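Local coordinates for protein beta-lactamase (Serratia marcescens, PDB 5GWA) that is a class A extended-spectrum beta-lactamase that probably hydrolyses the lactam ring of beta-lactam antibiotics and is inhibited by avibactam, at residues 43-46 and 47-50; 57-60 and 61-65; 160-164 and 165-169. One frame throughout, in Å; residues are numbered along the deposited sequence. Where two conformers were deposited one is given.

Interaction 1 (43-46 and 47-50); sequences YPMQ and STYK. With NXL ((2S,5R)-1-formyl-5-[(sulfooxy)amino]piperidine-2-carboxamide), chain B.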
loop_
_atom_site.group_PDB
_atom_site.type_symbol
_atom_site.label_atom_id
_atom_site.label_comp_id
_atom_site.label_asym_id
_atom_site.label_seq_id
_atom_site.Cartn_x
_atom_site.Cartn_y
_atom_site.Cartn_z
ATOM N N TYR A 43 -1.417 -8.613 -21.729
ATOM C CA TYR A 43 -1.201 -7.488 -20.859
ATOM C C TYR A 43 -1.332 -7.923 -19.409
ATOM O O TYR A 43 -2.221 -8.658 -19.065
ATOM C CB TYR A 43 -2.288 -6.457 -21.176
ATOM C CG TYR A 43 -2.145 -5.876 -22.559
ATOM C CD1 TYR A 43 -1.358 -4.771 -22.776
ATOM C CD2 TYR A 43 -2.777 -6.440 -23.639
ATOM C CE1 TYR A 43 -1.141 -4.296 -24.046
ATOM C CE2 TYR A 43 -2.570 -5.985 -24.922
ATOM C CZ TYR A 43 -1.762 -4.894 -25.118
ATOM O OH TYR A 43 -1.570 -4.403 -26.389
ATOM N N PRO A 44 -0.474 -7.410 -18.534
ATOM C CA PRO A 44 -0.599 -7.736 -17.140
ATOM C C PRO A 44 -1.807 -7.041 -16.533
ATOM O O PRO A 44 -2.007 -5.840 -16.739
ATOM C CB PRO A 44 0.720 -7.240 -16.551
ATOM C CG PRO A 44 1.163 -6.164 -17.480
ATOM C CD PRO A 44 0.712 -6.593 -18.834
ATOM N N MET A 45 -2.628 -7.818 -15.851
ATOM C CA MET A 45 -3.914 -7.309 -15.351
ATOM C C MET A 45 -3.779 -6.415 -14.099
ATOM O O MET A 45 -4.627 -5.521 -13.883
ATOM C CB MET A 45 -4.867 -8.463 -15.046
ATOM C CG MET A 45 -5.389 -9.126 -16.278
ATOM S SD MET A 45 -6.705 -10.297 -15.950
ATOM C CE MET A 45 -5.792 -11.692 -15.325
ATOM N N GLN A 46 -2.805 -6.726 -13.240
ATOM C CA GLN A 46 -2.694 -6.224 -11.860
ATOM C C GLN A 46 -4.079 -6.263 -11.227
ATOM O O GLN A 46 -4.775 -7.274 -11.388
ATOM C CB GLN A 46 -2.088 -4.852 -11.849
ATOM C CG GLN A 46 -0.591 -4.839 -11.973
ATOM C CD GLN A 46 0.104 -5.362 -10.740
ATOM O OE1 GLN A 46 -0.523 -5.695 -9.738
ATOM N NE2 GLN A 46 1.446 -5.492 -10.830
ATOM N N SER A 47 -4.530 -5.180 -10.622
ATOM C CA SER A 47 -5.720 -5.250 -9.774
ATOM C C SER A 47 -7.014 -5.435 -10.555
ATOM O O SER A 47 -8.035 -5.751 -9.928
ATOM C CB SER A 47 -5.892 -4.019 -8.889
ATOM O OG SER A 47 -4.929 -3.946 -7.834
ATOM N N THR A 48 -6.990 -5.342 -11.889
ATOM C CA THR A 48 -8.209 -5.529 -12.652
ATOM C C THR A 48 -8.751 -6.948 -12.502
ATOM O O THR A 48 -9.953 -7.128 -12.567
ATOM C CB THR A 48 -8.084 -5.178 -14.147
ATOM O OG1 THR A 48 -7.160 -6.066 -14.770
ATOM C CG2 THR A 48 -7.644 -3.710 -14.318
ATOM N N TYR A 49 -7.905 -7.897 -12.115
ATOM C CA TYR A 49 -8.394 -9.249 -11.931
ATOM C C TYR A 49 -9.221 -9.463 -10.704
ATOM O O TYR A 49 -9.812 -10.552 -10.532
ATOM C CB TYR A 49 -7.297 -10.281 -12.111
ATOM C CG TYR A 49 -6.436 -10.604 -10.898
ATOM C CD1 TYR A 49 -6.227 -9.680 -9.871
ATOM C CD2 TYR A 49 -5.708 -11.804 -10.854
ATOM C CE1 TYR A 49 -5.383 -9.979 -8.806
ATOM C CE2 TYR A 49 -4.887 -12.114 -9.778
ATOM C CZ TYR A 49 -4.687 -11.173 -8.776
ATOM O OH TYR A 49 -3.824 -11.456 -7.715
ATOM N N LYS A 50 -9.367 -8.444 -9.883
ATOM C CA LYS A 50 -10.256 -8.525 -8.717
ATOM C C LYS A 50 -11.719 -8.541 -9.181
ATOM O O LYS A 50 -12.609 -8.957 -8.428
ATOM C CB LYS A 50 -9.993 -7.386 -7.738
ATOM C CG LYS A 50 -8.609 -7.505 -7.092
ATOM C CD LYS A 50 -8.180 -6.212 -6.414
ATOM C CE LYS A 50 -6.748 -6.326 -5.934
ATOM N NZ LYS A 50 -6.325 -5.115 -5.190
HETATM O OAC NXL B . -3.442 -3.047 -9.306
HETATM C CAN NXL B . -3.806 -3.137 -8.139
HETATM N N NXL B . -3.157 -2.726 -7.144
HETATM C CAJ NXL B . -3.778 -2.586 -5.844
HETATM C CA NXL B . -1.804 -2.220 -7.330
HETATM C C NXL B . -0.728 -3.018 -6.677
HETATM O O NXL B . -0.981 -3.938 -5.921
HETATM N NAA NXL B . 0.510 -2.556 -6.873
HETATM C CB NXL B . -1.752 -0.790 -6.857
HETATM C CAH NXL B . -2.397 -0.585 -5.507
HETATM C CAO NXL B . -3.821 -1.123 -5.471
HETATM N NAK NXL B . -4.829 -0.397 -6.270
HETATM O OAL NXL B . -4.377 0.323 -7.276
HETATM S SAR NXL B . -5.395 0.604 -8.385
HETATM O OAD NXL B . -5.890 1.906 -8.064
HETATM O OAE NXL B . -4.887 0.744 -9.705
HETATM O OAG NXL B . -6.284 -0.764 -8.452
#
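The carbonyl oxygen of Met45 is gripped twice by Thr48. Thr48 OG1 lies 2.7 Å from Met45 O and Thr48 N 3.1 Å from it, and both donors approach one face of the carbonyl, the amide well above its plane and the hydroxyl less tilted. Thr48 can reach back in this way because its chi1 of 64° sets OG1 between its own N and carbonyl carbon, pointed at the preceding turn. Asn231 ND2 adds a weak third bond to the same oxygen. One residue on, Tyr49 N donates an almost straight bond (175°) to Gln46 O at 3.3 Å. That oxygen also sits obliquely against the tyrosine ring, 3.2 Å from Tyr49 CD1. The ring is held beyond the contact by Tyr49 OH on Ala145 O, and at its base Met45 CE rests 3.8 Å from Tyr49 CB, the two side chains crossing at about a right angle.

These turns lead into helix 49-63 and present the SxxK motif of class A beta-lactamases. Ser47 OG is joined covalently to avibactam, 1.4 Å from its carbonyl carbon CAN, which identifies the serine as the acylated residue. Ser47 N makes a weak bond, 2.7 Å but bent, to the inhibitor's OAC, consistent with the oxyanion hole of this family. Gln46 immediately before it has a positive phi, 43°, and its NE2 donates to Gln157 OE1. The chain of Lys50, extended beyond CG, brings NZ to Ser47 OG at 3.2 Å; Ser111 OG and Asn113 OD1 bind the same nitrogen.

Interaction 2 (57-60 and 61-65); sequences VLDK and LDKEN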
loop_
_atom_site.group_PDB
_atom_site.type_symbol
_atom_site.label_atom_id
_atom_site.label_comp_id
_atom_site.label_asym_id
_atom_site.label_seq_id
_atom_site.Cartn_x
_atom_site.Cartn_y
_atom_site.Cartn_z
ATOM N N VAL A 57 -16.228 -15.441 -6.535
ATOM C CA VAL A 57 -16.726 -15.406 -5.155
ATOM C C VAL A 57 -18.242 -15.327 -5.055
ATOM O O VAL A 57 -18.875 -16.071 -4.283
ATOM C CB VAL A 57 -16.090 -14.233 -4.400
ATOM C CG1 VAL A 57 -16.713 -14.038 -3.033
ATOM C CG2 VAL A 57 -14.619 -14.497 -4.271
ATOM N N LEU A 58 -18.853 -14.424 -5.809
ATOM C CA LEU A 58 -20.286 -14.218 -5.670
ATOM C C LEU A 58 -21.039 -15.408 -6.236
ATOM O O LEU A 58 -22.114 -15.696 -5.770
ATOM C CB LEU A 58 -20.726 -12.928 -6.369
ATOM C CG LEU A 58 -20.289 -11.682 -5.608
ATOM C CD1 LEU A 58 -20.394 -10.455 -6.521
ATOM C CD2 LEU A 58 -21.120 -11.483 -4.344
ATOM N N ASP A 59 -20.483 -16.051 -7.251
ATOM C CA ASP A 59 -21.061 -17.306 -7.771
ATOM C C ASP A 59 -21.066 -18.369 -6.683
ATOM O O ASP A 59 -22.036 -19.147 -6.557
ATOM C CB ASP A 59 -20.317 -17.810 -8.991
ATOM C CG ASP A 59 -20.856 -19.139 -9.502
ATOM O OD1 ASP A 59 -21.955 -19.111 -10.095
ATOM O OD2 ASP A 59 -20.107 -20.127 -9.480
ATOM N N LYS A 60 -19.930 -18.505 -5.996
ATOM C CA LYS A 60 -19.806 -19.496 -4.941
ATOM C C LYS A 60 -20.828 -19.212 -3.861
ATOM O O LYS A 60 -21.513 -20.127 -3.412
ATOM C CB LYS A 60 -18.386 -19.491 -4.356
ATOM C CG LYS A 60 -18.206 -20.446 -3.175
ATOM C CD LYS A 60 -16.720 -20.661 -2.888
ATOM C CE LYS A 60 -16.476 -21.589 -1.709
ATOM N NZ LYS A 60 -16.554 -23.010 -2.130
ATOM N N LEU A 61 -20.974 -17.963 -3.453
ATOM C CA LEU A 61 -21.948 -17.614 -2.438
ATOM C C LEU A 61 -23.361 -17.923 -2.960
ATOM O O LEU A 61 -24.209 -18.430 -2.225
ATOM C CB LEU A 61 -21.856 -16.150 -2.108
ATOM C CG LEU A 61 -20.576 -15.689 -1.424
ATOM C CD1 LEU A 61 -20.683 -14.204 -1.201
ATOM C CD2 LEU A 61 -20.317 -16.399 -0.095
ATOM N N ASP A 62 -23.623 -17.549 -4.209
ATOM C CA ASP A 62 -24.944 -17.819 -4.832
ATOM C C ASP A 62 -25.194 -19.338 -4.770
ATOM O O ASP A 62 -26.247 -19.783 -4.294
ATOM C CB ASP A 62 -24.945 -17.373 -6.330
ATOM C CG ASP A 62 -25.108 -15.829 -6.559
ATOM O OD1 ASP A 62 -25.611 -15.082 -5.710
ATOM O OD2 ASP A 62 -24.817 -15.395 -7.698
ATOM N N LYS A 63 -24.293 -20.139 -5.332
ATOM C CA LYS A 63 -24.572 -21.554 -5.535
ATOM C C LYS A 63 -24.712 -22.272 -4.216
ATOM O O LYS A 63 -25.502 -23.215 -4.086
ATOM C CB LYS A 63 -23.488 -22.249 -6.345
ATOM C CG LYS A 63 -23.382 -21.788 -7.804
ATOM C CD LYS A 63 -24.605 -22.113 -8.658
ATOM C CE LYS A 63 -24.749 -21.188 -9.868
ATOM N NZ LYS A 63 -23.586 -21.276 -10.790
ATOM N N GLU A 64 -23.857 -21.914 -3.270
ATOM C CA GLU A 64 -23.812 -22.650 -2.015
ATOM C C GLU A 64 -24.768 -22.040 -1.001
ATOM O O GLU A 64 -24.783 -22.456 0.164
ATOM C CB GLU A 64 -22.357 -22.747 -1.496
ATOM C CG GLU A 64 -21.465 -23.644 -2.352
ATOM C CD GLU A 64 -20.003 -23.695 -1.902
ATOM O OE1 GLU A 64 -19.722 -23.595 -0.688
ATOM O OE2 GLU A 64 -19.138 -23.956 -2.749
ATOM N N ASN A 65 -25.599 -21.088 -1.439
ATOM C CA ASN A 65 -26.605 -20.475 -0.593
ATOM C C ASN A 65 -25.999 -19.818 0.649
ATOM O O ASN A 65 -26.617 -19.773 1.709
ATOM C CB ASN A 65 -27.678 -21.517 -0.219
ATOM C CG ASN A 65 -28.254 -22.217 -1.441
ATOM O OD1 ASN A 65 -28.918 -21.592 -2.263
ATOM N ND2 ASN A 65 -27.959 -23.507 -1.587
HETATM O O HOH W 1 -24.452 -17.555 -9.771
HETATM O O HOH W 2 -20.553 -22.108 -10.804
#
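The closing turns of helix 49-63 carry two i to i+4 salt bridges, Asp59 to Lys63 and Lys60 to Glu64. In the first, Lys63 NZ stands 2.8 Å from Asp59 OD1, on the syn side and 18° out of the carboxylate plane. Asp59 reaches along the helix because CG is trans to its amide nitrogen (chi1 177°), while the lysine chain folds at its second and fourth torsions and curls over the Asp59 carbonyl to meet it. The second bridge is also syn: Lys60 NZ lies 2.8 Å from Glu64 OE2 and 28° out of the carboxylate plane. Here the lysine runs straight until its last torsion bends the ammonium across, and the glutamate is extended beyond CG.

Beneath the side chains the helical pattern continues as far as Glu64 N, which donates to Lys60 O at 3.0 Å. Glu64 is the first residue to leave helical backbone angles, and Asn65, with positive phi, is the C-prime residue of a Schellman motif: Asn65 N bonds Asp62 O at 3.2 Å, and Ile66 N returns to Leu61 O.

A water donates to both Asp59 OD1 and Asp62 OD2, 3.0 Å from each, so it joins two carboxylates that would otherwise probably repel. The other oxygen, Asp62 OD1, accepts from Ser184 and Ser181. On the buried side the contact is apolar. Leu61 CD1 approaches Leu58 CD2 at 4.2 Å and Val57 CG1 at 4.4 Å, and this face packs against neighbouring helices, with Val57 and Leu58 on Ile104, Leu61 on Phe122 and Leu58 on Phe187.

Interaction 3 (160-164 and 165-169); sequences NWTTP and DATVQ. With NA (sodium ion), chain L; NA (sodium ion), chain K.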
loop_
_atom_site.group_PDB
_atom_site.type_symbol
_atom_site.label_atom_id
_atom_site.label_comp_id
_atom_site.label_asym_id
_atom_site.label_seq_id
_atom_site.Cartn_x
_atom_site.Cartn_y
_atom_site.Cartn_z
ATOM N N ASN A 160 -0.380 -13.119 -14.640
ATOM C CA ASN A 160 -1.783 -12.745 -14.581
ATOM C C ASN A 160 -2.094 -11.826 -15.762
ATOM O O ASN A 160 -2.052 -10.601 -15.646
ATOM C CB ASN A 160 -2.096 -11.991 -13.301
ATOM C CG ASN A 160 -2.076 -12.859 -12.078
ATOM O OD1 ASN A 160 -2.493 -14.011 -12.103
ATOM N ND2 ASN A 160 -1.668 -12.295 -10.983
ATOM N N TRP A 161 -2.339 -12.424 -16.920
ATOM C CA TRP A 161 -2.425 -11.664 -18.163
ATOM C C TRP A 161 -3.763 -11.808 -18.836
ATOM O O TRP A 161 -4.537 -12.740 -18.541
ATOM C CB TRP A 161 -1.313 -12.085 -19.141
ATOM C CG TRP A 161 -1.312 -13.569 -19.519
ATOM C CD1 TRP A 161 -0.433 -14.518 -19.080
ATOM C CD2 TRP A 161 -2.111 -14.206 -20.528
ATOM N NE1 TRP A 161 -0.734 -15.742 -19.654
ATOM C CE2 TRP A 161 -1.731 -15.566 -20.573
ATOM C CE3 TRP A 161 -3.106 -13.766 -21.393
ATOM C CZ2 TRP A 161 -2.365 -16.488 -21.411
ATOM C CZ3 TRP A 161 -3.707 -14.691 -22.241
ATOM C CH2 TRP A 161 -3.319 -16.028 -22.236
ATOM N N THR A 162 -4.024 -10.910 -19.776
ATOM C CA THR A 162 -5.246 -10.932 -20.537
ATOM C C THR A 162 -5.046 -10.337 -21.910
ATOM O O THR A 162 -4.173 -9.476 -22.089
ATOM C CB THR A 162 -6.360 -10.149 -19.794
ATOM O OG1 THR A 162 -7.630 -10.434 -20.385
ATOM C CG2 THR A 162 -6.098 -8.654 -19.821
ATOM N N THR A 163 -5.912 -10.703 -22.849
ATOM C CA THR A 163 -6.106 -9.867 -23.998
ATOM C C THR A 163 -7.190 -8.843 -23.688
ATOM O O THR A 163 -8.024 -9.048 -22.835
ATOM C CB THR A 163 -6.523 -10.635 -25.243
ATOM O OG1 THR A 163 -7.745 -11.324 -24.998
ATOM C CG2 THR A 163 -5.420 -11.601 -25.703
ATOM N N PRO A 164 -7.165 -7.687 -24.367
ATOM C CA PRO A 164 -8.182 -6.675 -23.992
ATOM C C PRO A 164 -9.591 -7.053 -24.436
ATOM O O PRO A 164 -10.573 -6.691 -23.778
ATOM C CB PRO A 164 -7.726 -5.399 -24.670
ATOM C CG PRO A 164 -6.399 -5.676 -25.280
ATOM C CD PRO A 164 -6.137 -7.160 -25.267
ATOM N N ASP A 165 -9.707 -7.729 -25.579
ATOM C CA ASP A 165 -10.992 -8.200 -26.052
ATOM C C ASP A 165 -11.589 -9.271 -25.159
ATOM O O ASP A 165 -12.781 -9.216 -24.894
ATOM C CB ASP A 165 -10.956 -8.605 -27.531
ATOM C CG ASP A 165 -9.906 -9.641 -27.850
ATOM O OD1 ASP A 165 -8.763 -9.586 -27.367
ATOM O OD2 ASP A 165 -10.216 -10.544 -28.658
ATOM N N ALA A 166 -10.757 -10.107 -24.541
ATOM C CA ALA A 166 -11.288 -11.039 -23.535
ATOM C C ALA A 166 -12.003 -10.238 -22.441
ATOM O O ALA A 166 -13.078 -10.625 -21.952
ATOM C CB ALA A 166 -10.206 -11.890 -22.943
ATOM N N THR A 167 -11.355 -9.183 -21.968
ATOM C CA THR A 167 -11.923 -8.436 -20.880
ATOM C C THR A 167 -13.299 -7.903 -21.205
ATOM O O THR A 167 -14.219 -8.030 -20.392
ATOM C CB THR A 167 -11.012 -7.273 -20.480
ATOM O OG1 THR A 167 -9.674 -7.749 -20.278
ATOM C CG2 THR A 167 -11.529 -6.599 -19.251
ATOM N N VAL A 168 -13.454 -7.260 -22.360
ATOM C CA VAL A 168 -14.751 -6.684 -22.675
ATOM C C VAL A 168 -15.805 -7.771 -23.001
ATOM O O VAL A 168 -16.977 -7.570 -22.686
ATOM C CB VAL A 168 -14.721 -5.604 -23.754
ATOM C CG1 VAL A 168 -13.940 -4.385 -23.311
ATOM C CG2 VAL A 168 -14.219 -6.157 -25.089
ATOM N N GLN A 169 -15.400 -8.908 -23.550
ATOM C CA GLN A 169 -16.307 -10.065 -23.677
ATOM C C GLN A 169 -16.857 -10.462 -22.323
ATOM O O GLN A 169 -18.075 -10.670 -22.162
ATOM C CB GLN A 169 -15.601 -11.229 -24.345
ATOM C CG GLN A 169 -15.296 -10.974 -25.814
ATOM C CD GLN A 169 -14.178 -11.847 -26.346
ATOM O OE1 GLN A 169 -13.896 -12.919 -25.801
ATOM N NE2 GLN A 169 -13.568 -11.419 -27.444
HETATM NA NA NA L . -9.219 -12.792 -26.769
HETATM NA NA NA K . -7.012 -11.063 -28.859
HETATM O O HOH W 3 -9.449 -9.699 -18.376
HETATM O O HOH W 4 -11.309 -13.997 -25.497
HETATM O O HOH W 5 -7.652 -11.552 -31.475
HETATM O O HOH W 6 -5.761 -13.367 -29.483
#
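Hydroxyl bonds join Thr163 to the helix that follows it. Thr163 OG1 donates to Asp165 OD1 at 3.1 Å, approaching from above the carboxylate plane, 54° out of it. With chi1 of 56°, the Asp165 carboxylate is swung back toward the chain before the helix. Thr162 OG1 donates to Thr163 O at 2.8 Å. A water spans Thr162 and Thr167, 2.8 Å from Thr162 OG1 and 2.7 Å from Thr167 OG1; the latter hydroxyl also bonds Tyr249 OH.

Among backbone bonds, Val168 N reaches Pro164 O at 3.3 Å, whereas Thr167 N to Thr163 O is weak at 3.4 Å.

Two sodium ions sit beside this turn. One is bound by Thr163 OG1 at 2.7 Å, its site shared with Asn140; a water bound to it also donates to Gln169 OE1. The other is bound by Asp165 OD1 at 2.7 Å, together with Glu39 O and two waters. The carboxylate oxygen that accepts from the threonine therefore also serves a metal.

Packing is slight: the Ala166 methyl lies against Thr163 OG1, and outside the turn Pro164 and Val168 pack on Ala25 of strand 21-28. A single residue, Thr163, links strand 161-162 to helix 164-175 and occupies the helix's N-cap position.

Each interaction joins consecutive residues, so each closes only a local turn; the three follow in series along the chain, and none nests in or crosses another. Interaction 1 leads from strand 43-44 into helix 49-63, and interaction 2 ends that same helix, the centres about 22 Å apart. Interaction 3 comes much later, leading from strand 161-162 into helix 164-175. It nevertheless returns to interaction 1, with centres about 9 Å apart: the two strands are antiparallel neighbours, Met45 N meeting Asn160 O and Tyr43 N meeting Thr162 O. Interaction 2 touches neither, and marks the far end of the helix that follows the acylated serine.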